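Local structure of short-chain dehydrogenase/reductase SDR (5IG2) at residues Cys191-Pro196 and Arg256-Leu261; Asn148-Ala153 and His169-Leu174. The protein binds NAD and is probably an oxidoreductase that acts on the CH-OH group of an as yet unassigned substrate. All blocks are in the same frame, centred on the assembly; numbering follows the deposited sequence.

Overall arrangement
The two contacts share the parallel sheet of a Rossmann-type domain, one within it and one between it and a helix, their centres about 10 Å apart. Interaction 2 comes first along the chain and sets the end of strand 144-149 against helix 162-185; that helix leads into strand 189-194, which interaction 1 pairs with strand 259-260, at one edge of the sheet within this chain. Because strands 144-149 and 189-194 are sheet neighbours, the contacts join directly, Leu194 O lying 2.7 Å from Ala150 N and Pro196 O lying 3.0 Å from Val152 N. Residues 148-153 and 191-196 both run on from their strands toward the nicotinamide half of NAD, and both interactions also border a second subunit.

Interaction 1 of 2, residues Cys191-Pro196 and Arg256-Leu261; sequences CSLLCP and RRFYIL. With NAD (nicotinamide-adenine-dinucleotide), chain F.
Leu193 and Phe258 meet through both backbone and side chain. Leu193 N donates to Phe258 O at 2.7 Å, nearly straight, while Leu193 CB sits over one face of the Phe258 ring in a CH-pi contact, 4.1 Å from the centroid. The Phe258 ring, carried across strand 189-194 by a CG trans to N (chi1 179°), receives Cys191 SG at its edge, 5.2 Å from the centroid. Two further bonds, Ile260 N to Leu193 O and Cys195 N to Ile260 O, both 2.8 Å, continue the pairing. On the other side of the sheet, Leu194 CD1 packs on Ile260 CG2 at 3.7 Å, under cover of helix 242-254. Ser192 OG donates to Arg257 O at 2.7 Å from above the carbonyl plane and is also hydrogen-bonded to His145. Packing slackens toward Arg256, where a water bridges Cys191 O and Arg256 O and the arginine side chain leads away, partly exposed. Arg256 is itself the C-prime residue of a Schellman motif ending helix 242-254. The parallel pairing of Leu193 with Tyr259 and of Leu194 with Ile260 adds the last strand, 259-260, to the Rossmann-type sheet, an arrangement characteristic of classical short-chain dehydrogenases/reductases.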
loop_
_atom_site.group_PDB
_atom_site.type_symbol
_atom_site.label_atom_id
_atom_site.label_comp_id
_atom_site.label_asym_id
_atom_site.label_seq_id
_atom_site.Cartn_x
_atom_site.Cartn_y
_atom_site.Cartn_z
ATOM N N CYS B 191 -16.009 -45.211 39.016
ATOM C CA CYS B 191 -14.745 -45.032 38.317
ATOM C C CYS B 191 -14.940 -45.200 36.813
ATOM O O CYS B 191 -15.941 -45.757 36.354
ATOM C CB CYS B 191 -13.684 -45.996 38.857
ATOM S SG CYS B 191 -14.004 -47.742 38.537
ATOM N N SER B 192 -13.972 -44.687 36.052
ATOM C CA SER B 192 -13.979 -44.781 34.599
ATOM C C SER B 192 -12.568 -45.061 34.098
ATOM O O SER B 192 -11.572 -44.793 34.775
ATOM C CB SER B 192 -14.498 -43.503 33.924
ATOM O OG SER B 192 -15.835 -43.200 34.306
ATOM N N LEU B 193 -12.500 -45.569 32.873
ATOM C CA LEU B 193 -11.257 -46.015 32.263
ATOM C C LEU B 193 -11.108 -45.301 30.926
ATOM O O LEU B 193 -11.894 -45.544 30.003
ATOM C CB LEU B 193 -11.269 -47.537 32.084
ATOM C CG LEU B 193 -10.086 -48.192 31.351
ATOM C CD1 LEU B 193 -8.773 -47.962 32.107
ATOM C CD2 LEU B 193 -10.351 -49.682 31.116
ATOM N N LEU B 194 -10.089 -44.449 30.808
ATOM C CA LEU B 194 -9.868 -43.637 29.612
ATOM C C LEU B 194 -8.823 -44.295 28.709
ATOM O O LEU B 194 -7.680 -44.510 29.133
ATOM C CB LEU B 194 -9.432 -42.227 30.008
ATOM C CG LEU B 194 -9.052 -41.270 28.883
ATOM C CD1 LEU B 194 -10.247 -41.021 27.972
ATOM C CD2 LEU B 194 -8.549 -39.965 29.470
ATOM N N CYS B 195 -9.204 -44.585 27.455
ATOM C CA CYS B 195 -8.356 -45.322 26.508
ATOM C C CYS B 195 -8.221 -44.590 25.176
ATOM O O CYS B 195 -8.838 -44.984 24.171
ATOM C CB CYS B 195 -8.913 -46.726 26.267
ATOM S SG CYS B 195 -8.985 -47.772 27.752
ATOM N N PRO B 196 -7.402 -43.540 25.118
ATOM C CA PRO B 196 -7.252 -42.777 23.876
ATOM C C PRO B 196 -6.222 -43.385 22.937
ATOM O O PRO B 196 -5.342 -44.146 23.341
ATOM C CB PRO B 196 -6.769 -41.398 24.358
ATOM C CG PRO B 196 -6.850 -41.438 25.861
ATOM C CD PRO B 196 -6.729 -42.874 26.238
ATOM N N ARG B 256 -21.417 -41.330 34.248
ATOM C CA ARG B 256 -20.752 -42.411 34.979
ATOM C C ARG B 256 -20.507 -43.620 34.088
ATOM O O ARG B 256 -20.629 -44.767 34.516
ATOM C CB ARG B 256 -21.542 -42.793 36.234
ATOM C CG ARG B 256 -21.563 -41.670 37.280
ATOM C CD ARG B 256 -22.281 -42.097 38.538
ATOM N NE ARG B 256 -22.317 -41.039 39.549
ATOM C CZ ARG B 256 -23.230 -40.066 39.584
ATOM N NH1 ARG B 256 -24.170 -39.998 38.651
ATOM N NH2 ARG B 256 -23.202 -39.154 40.547
ATOM N N ARG B 257 -20.147 -43.357 32.838
ATOM C CA ARG B 257 -19.814 -44.429 31.910
ATOM C C ARG B 257 -18.388 -44.902 32.161
ATOM O O ARG B 257 -17.475 -44.090 32.329
ATOM C CB ARG B 257 -19.965 -43.950 30.465
ATOM C CG ARG B 257 -19.626 -45.018 29.442
ATOM C CD ARG B 257 -19.993 -44.609 28.026
ATOM N NE ARG B 257 -18.894 -43.949 27.331
ATOM C CZ ARG B 257 -18.886 -42.660 26.996
ATOM N NH1 ARG B 257 -19.921 -41.879 27.296
ATOM N NH2 ARG B 257 -17.843 -42.154 26.351
ATOM N N PHE B 258 -18.194 -46.223 32.167
ATOM C CA PHE B 258 -16.890 -46.775 32.533
ATOM C C PHE B 258 -15.863 -46.655 31.403
ATOM O O PHE B 258 -14.793 -46.066 31.587
ATOM C CB PHE B 258 -17.033 -48.241 32.965
ATOM C CG PHE B 258 -15.722 -48.873 33.340
ATOM C CD1 PHE B 258 -15.162 -48.637 34.585
ATOM C CD2 PHE B 258 -15.028 -49.664 32.436
ATOM C CE1 PHE B 258 -13.939 -49.199 34.927
ATOM C CE2 PHE B 258 -13.800 -50.223 32.774
ATOM C CZ PHE B 258 -13.261 -49.985 34.023
ATOM N N TYR B 259 -16.144 -47.244 30.239
ATOM C CA TYR B 259 -15.180 -47.250 29.139
ATOM C C TYR B 259 -15.248 -45.941 28.373
ATOM O O TYR B 259 -16.300 -45.596 27.821
ATOM C CB TYR B 259 -15.446 -48.407 28.177
ATOM C CG TYR B 259 -15.114 -49.763 28.741
ATOM C CD1 TYR B 259 -13.787 -50.167 28.884
ATOM C CD2 TYR B 259 -16.120 -50.636 29.142
ATOM C CE1 TYR B 259 -13.476 -51.409 29.403
ATOM C CE2 TYR B 259 -15.819 -51.885 29.672
ATOM C CZ TYR B 259 -14.495 -52.262 29.801
ATOM O OH TYR B 259 -14.192 -53.497 30.311
ATOM N N ILE B 260 -14.132 -45.236 28.291
ATOM C CA ILE B 260 -14.063 -44.013 27.501
ATOM C C ILE B 260 -13.085 -44.262 26.359
ATOM O O ILE B 260 -11.865 -44.178 26.545
ATOM C CB ILE B 260 -13.653 -42.808 28.342
ATOM C CG1 ILE B 260 -14.418 -42.838 29.675
ATOM C CG2 ILE B 260 -13.929 -41.539 27.542
ATOM C CD1 ILE B 260 -13.922 -41.846 30.709
ATOM N N LEU B 261 -13.614 -44.574 25.178
ATOM C CA LEU B 261 -12.818 -44.776 23.971
ATOM C C LEU B 261 -13.016 -43.536 23.112
ATOM O O LEU B 261 -13.951 -43.456 22.319
ATOM C CB LEU B 261 -13.234 -46.044 23.232
ATOM C CG LEU B 261 -12.526 -47.353 23.579
ATOM C CD1 LEU B 261 -12.534 -47.634 25.068
ATOM C CD2 LEU B 261 -13.176 -48.513 22.824
HETATM P PA NAD F . 2.329 -35.493 28.628
HETATM O O1A NAD F . 3.785 -35.750 28.589
HETATM O O2A NAD F . 1.903 -34.246 27.839
HETATM O O5B NAD F . 1.740 -35.389 30.104
HETATM C C5B NAD F . 2.076 -36.369 31.104
HETATM C C4B NAD F . 2.563 -35.615 32.311
HETATM O O4B NAD F . 2.882 -36.553 33.363
HETATM C C3B NAD F . 3.818 -34.751 32.093
HETATM O O3B NAD F . 3.587 -33.396 32.460
HETATM C C2B NAD F . 4.866 -35.395 33.015
HETATM O O2B NAD F . 5.741 -34.438 33.599
HETATM C C1B NAD F . 3.979 -36.028 34.077
HETATM N N9A NAD F . 4.614 -37.101 34.830
HETATM C C8A NAD F . 5.451 -38.075 34.351
HETATM N N7A NAD F . 5.969 -38.839 35.282
HETATM C C5A NAD F . 5.430 -38.337 36.456
HETATM C C6A NAD F . 5.593 -38.702 37.805
HETATM N N6A NAD F . 6.449 -39.640 38.222
HETATM N N1A NAD F . 4.877 -38.025 38.730
HETATM C C2A NAD F . 4.071 -37.037 38.323
HETATM N N3A NAD F . 3.856 -36.584 37.082
HETATM C C4A NAD F . 4.576 -37.278 36.190
HETATM O O3 NAD F . 1.550 -36.753 28.052
HETATM P PN NAD F . -0.004 -37.126 28.015
HETATM O O1N NAD F . -0.820 -35.949 28.407
HETATM O O2N NAD F . -0.252 -37.771 26.707
HETATM O O5D NAD F . -0.029 -38.235 29.157
HETATM C C5D NAD F . -1.174 -38.402 30.021
HETATM C C4D NAD F . -1.566 -39.859 30.003
HETATM O O4D NAD F . -2.174 -40.202 28.735
HETATM C C3D NAD F . -0.420 -40.856 30.213
HETATM O O3D NAD F . -0.831 -41.869 31.123
HETATM C C2D NAD F . -0.232 -41.458 28.819
HETATM O O2D NAD F . 0.314 -42.768 28.903
HETATM C C1D NAD F . -1.678 -41.452 28.347
HETATM N N1N NAD F . -1.916 -41.621 26.833
HETATM C C2N NAD F . -1.400 -40.708 25.990
HETATM C C3N NAD F . -1.633 -40.812 24.630
HETATM C C7N NAD F . -1.229 -39.759 23.645
HETATM O O7N NAD F . -1.161 -40.050 22.441
HETATM N N7N NAD F . -0.846 -38.582 24.113
HETATM C C4N NAD F . -2.412 -41.865 24.168
HETATM C C5N NAD F . -2.944 -42.779 25.061
HETATM C C6N NAD F . -2.679 -42.644 26.400
HETATM O O HOH W 1 -18.513 -46.459 35.727
#

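Interaction 2 of 2, residues Asn148-Ala153 and His169-Leu174. With NAD (nicotinamide-adenine-dinucleotide), chain F; ACT (acetate ion), chain G.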
loop_
_atom_site.group_PDB
_atom_site.type_symbol
_atom_site.label_atom_id
_atom_site.label_comp_id
_atom_site.label_asym_id
_atom_site.label_seq_id
_atom_site.Cartn_x
_atom_site.Cartn_y
_atom_site.Cartn_z
ATOM N N ASN B 148 -8.931 -43.325 35.599
ATOM C CA ASN B 148 -7.576 -43.783 35.316
ATOM C C ASN B 148 -7.321 -43.710 33.818
ATOM O O ASN B 148 -8.107 -44.244 33.025
ATOM C CB ASN B 148 -7.365 -45.217 35.815
ATOM C CG ASN B 148 -7.475 -45.324 37.319
ATOM O OD1 ASN B 148 -7.274 -44.338 38.041
ATOM N ND2 ASN B 148 -7.797 -46.519 37.804
ATOM N N THR B 149 -6.225 -43.059 33.429
ATOM C CA THR B 149 -5.847 -42.989 32.020
ATOM C C THR B 149 -5.044 -44.229 31.653
ATOM O O THR B 149 -3.914 -44.408 32.122
ATOM C CB THR B 149 -5.032 -41.741 31.707
ATOM O OG1 THR B 149 -5.733 -40.581 32.167
ATOM C CG2 THR B 149 -4.810 -41.654 30.188
ATOM N N ALA B 150 -5.626 -45.091 30.826
ATOM C CA ALA B 150 -4.839 -46.165 30.234
ATOM C C ALA B 150 -4.424 -45.707 28.838
ATOM O O ALA B 150 -3.680 -44.729 28.702
ATOM C CB ALA B 150 -5.626 -47.485 30.202
ATOM N N SER B 151 -4.941 -46.367 27.802
ATOM C CA SER B 151 -4.564 -46.115 26.416
ATOM C C SER B 151 -5.223 -47.184 25.570
ATOM O O SER B 151 -5.623 -48.217 26.114
ATOM C CB SER B 151 -3.042 -46.174 26.227
ATOM O OG SER B 151 -2.702 -46.172 24.851
ATOM N N VAL B 152 -5.330 -46.981 24.254
ATOM C CA VAL B 152 -5.620 -48.121 23.387
ATOM C C VAL B 152 -4.510 -49.164 23.482
ATOM O O VAL B 152 -4.741 -50.339 23.172
ATOM C CB VAL B 152 -5.843 -47.686 21.920
ATOM C CG1 VAL B 152 -7.010 -46.711 21.831
ATOM C CG2 VAL B 152 -4.568 -47.094 21.315
ATOM N N ALA B 153 -3.304 -48.770 23.922
ATOM C CA ALA B 153 -2.244 -49.743 24.188
ATOM C C ALA B 153 -2.546 -50.643 25.382
ATOM O O ALA B 153 -1.787 -51.591 25.628
ATOM C CB ALA B 153 -0.910 -49.040 24.435
ATOM N N HIS B 169 -2.224 -52.387 30.021
ATOM C CA HIS B 169 -3.147 -53.491 30.271
ATOM C C HIS B 169 -3.355 -53.692 31.766
ATOM O O HIS B 169 -4.455 -54.057 32.203
ATOM C CB HIS B 169 -2.635 -54.785 29.624
ATOM C CG HIS B 169 -2.830 -54.840 28.138
ATOM N ND1 HIS B 169 -3.730 -55.695 27.537
ATOM C CD2 HIS B 169 -2.257 -54.133 27.135
ATOM C CE1 HIS B 169 -3.689 -55.526 26.226
ATOM N NE2 HIS B 169 -2.804 -54.582 25.956
ATOM N N ALA B 170 -2.310 -53.454 32.562
ATOM C CA ALA B 170 -2.461 -53.502 34.014
ATOM C C ALA B 170 -3.458 -52.444 34.497
ATOM O O ALA B 170 -4.329 -52.738 35.330
ATOM C CB ALA B 170 -1.094 -53.329 34.679
ATOM N N VAL B 171 -3.359 -51.212 33.975
ATOM C CA VAL B 171 -4.306 -50.161 34.354
ATOM C C VAL B 171 -5.724 -50.547 33.944
ATOM O O VAL B 171 -6.681 -50.364 34.709
ATOM C CB VAL B 171 -3.891 -48.807 33.742
ATOM C CG1 VAL B 171 -4.962 -47.706 34.021
ATOM C CG2 VAL B 171 -2.530 -48.378 34.268
ATOM N N VAL B 172 -5.880 -51.101 32.737
ATOM C CA VAL B 172 -7.209 -51.512 32.277
ATOM C C VAL B 172 -7.847 -52.479 33.273
ATOM O O VAL B 172 -8.958 -52.249 33.768
ATOM C CB VAL B 172 -7.135 -52.133 30.871
ATOM C CG1 VAL B 172 -8.444 -52.838 30.557
ATOM C CG2 VAL B 172 -6.858 -51.053 29.806
ATOM N N SER B 173 -7.146 -53.571 33.594
ATOM C CA SER B 173 -7.756 -54.600 34.430
ATOM C C SER B 173 -7.903 -54.144 35.877
ATOM O O SER B 173 -8.888 -54.499 36.542
ATOM C CB SER B 173 -6.947 -55.888 34.373
ATOM O OG SER B 173 -7.561 -56.856 35.199
ATOM N N LEU B 174 -6.934 -53.382 36.404
ATOM C CA LEU B 174 -7.102 -52.912 37.775
ATOM C C LEU B 174 -8.312 -51.999 37.871
ATOM O O LEU B 174 -9.042 -52.033 38.865
ATOM C CB LEU B 174 -5.839 -52.213 38.294
ATOM C CG LEU B 174 -5.468 -50.769 37.959
ATOM C CD1 LEU B 174 -6.232 -49.749 38.801
ATOM C CD2 LEU B 174 -3.977 -50.569 38.169
HETATM P PA NAD F . 2.329 -35.493 28.628
HETATM O O1A NAD F . 3.785 -35.750 28.589
HETATM O O2A NAD F . 1.903 -34.246 27.839
HETATM O O5B NAD F . 1.740 -35.389 30.104
HETATM C C5B NAD F . 2.076 -36.369 31.104
HETATM C C4B NAD F . 2.563 -35.615 32.311
HETATM O O4B NAD F . 2.882 -36.553 33.363
HETATM C C3B NAD F . 3.818 -34.751 32.093
HETATM O O3B NAD F . 3.587 -33.396 32.460
HETATM C C2B NAD F . 4.866 -35.395 33.015
HETATM O O2B NAD F . 5.741 -34.438 33.599
HETATM C C1B NAD F . 3.979 -36.028 34.077
HETATM N N9A NAD F . 4.614 -37.101 34.830
HETATM C C8A NAD F . 5.451 -38.075 34.351
HETATM N N7A NAD F . 5.969 -38.839 35.282
HETATM C C5A NAD F . 5.430 -38.337 36.456
HETATM C C6A NAD F . 5.593 -38.702 37.805
HETATM N N6A NAD F . 6.449 -39.640 38.222
HETATM N N1A NAD F . 4.877 -38.025 38.730
HETATM C C2A NAD F . 4.071 -37.037 38.323
HETATM N N3A NAD F . 3.856 -36.584 37.082
HETATM C C4A NAD F . 4.576 -37.278 36.190
HETATM O O3 NAD F . 1.550 -36.753 28.052
HETATM P PN NAD F . -0.004 -37.126 28.015
HETATM O O1N NAD F . -0.820 -35.949 28.407
HETATM O O2N NAD F . -0.252 -37.771 26.707
HETATM O O5D NAD F . -0.029 -38.235 29.157
HETATM C C5D NAD F . -1.174 -38.402 30.021
HETATM C C4D NAD F . -1.566 -39.859 30.003
HETATM O O4D NAD F . -2.174 -40.202 28.735
HETATM C C3D NAD F . -0.420 -40.856 30.213
HETATM O O3D NAD F . -0.831 -41.869 31.123
HETATM C C2D NAD F . -0.232 -41.458 28.819
HETATM O O2D NAD F . 0.314 -42.768 28.903
HETATM C C1D NAD F . -1.678 -41.452 28.347
HETATM N N1N NAD F . -1.916 -41.621 26.833
HETATM C C2N NAD F . -1.400 -40.708 25.990
HETATM C C3N NAD F . -1.633 -40.812 24.630
HETATM C C7N NAD F . -1.229 -39.759 23.645
HETATM O O7N NAD F . -1.161 -40.050 22.441
HETATM N N7N NAD F . -0.846 -38.582 24.113
HETATM C C4N NAD F . -2.412 -41.865 24.168
HETATM C C5N NAD F . -2.944 -42.779 25.061
HETATM C C6N NAD F . -2.679 -42.644 26.400
HETATM C C ACT G . -0.261 -44.262 23.261
HETATM O O ACT G . -0.784 -44.767 22.236
HETATM O OXT ACT G . -0.717 -44.647 24.363
HETATM C CH3 ACT G . 0.839 -43.241 23.192
#
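Ala150 CB packs against two valines of helix 162-185, 3.9 Å from Val171 CG1 and 3.8 Å from Val172 CG2. The same Val171 methyl, placed anti to the backbone N (chi1 174°), also reaches Asn148 CB, so one branch spans the end of strand 144-149. Beyond it, the side chains of Asn148 and Leu174 cross at about a right angle, with Asn148 ND2 3.7 Å from Leu174 CD1. At the other end the His169 ring turns an edge to Ala153 O, which lies near the ring plane, 3.0 Å from His169 CD2; His169 NE2 is hydrogen-bonded to Leu156 O. Strand and helix here are the first two elements of a beta-alpha-beta unit completed by strand 189-194. Farther out, the Asn148 amide is held at both ends, ND2 by Thr175 OG1 and OD1 by Asn97. Thr149 OG1 is bonded to Asn98, while Thr149 CG2 approaches the ribose O4D of NAD at 3.3 Å. Ser151 OG accepts from Ala153 N in an ST turn and donates to acetate OXT at 2.6 Å, beside the nicotinamide ring. That acetate, probably from the crystallisation liquor, is bonded to Tyr164 OH as well, and Lys168 NZ reaches Thr149 O from the same helix.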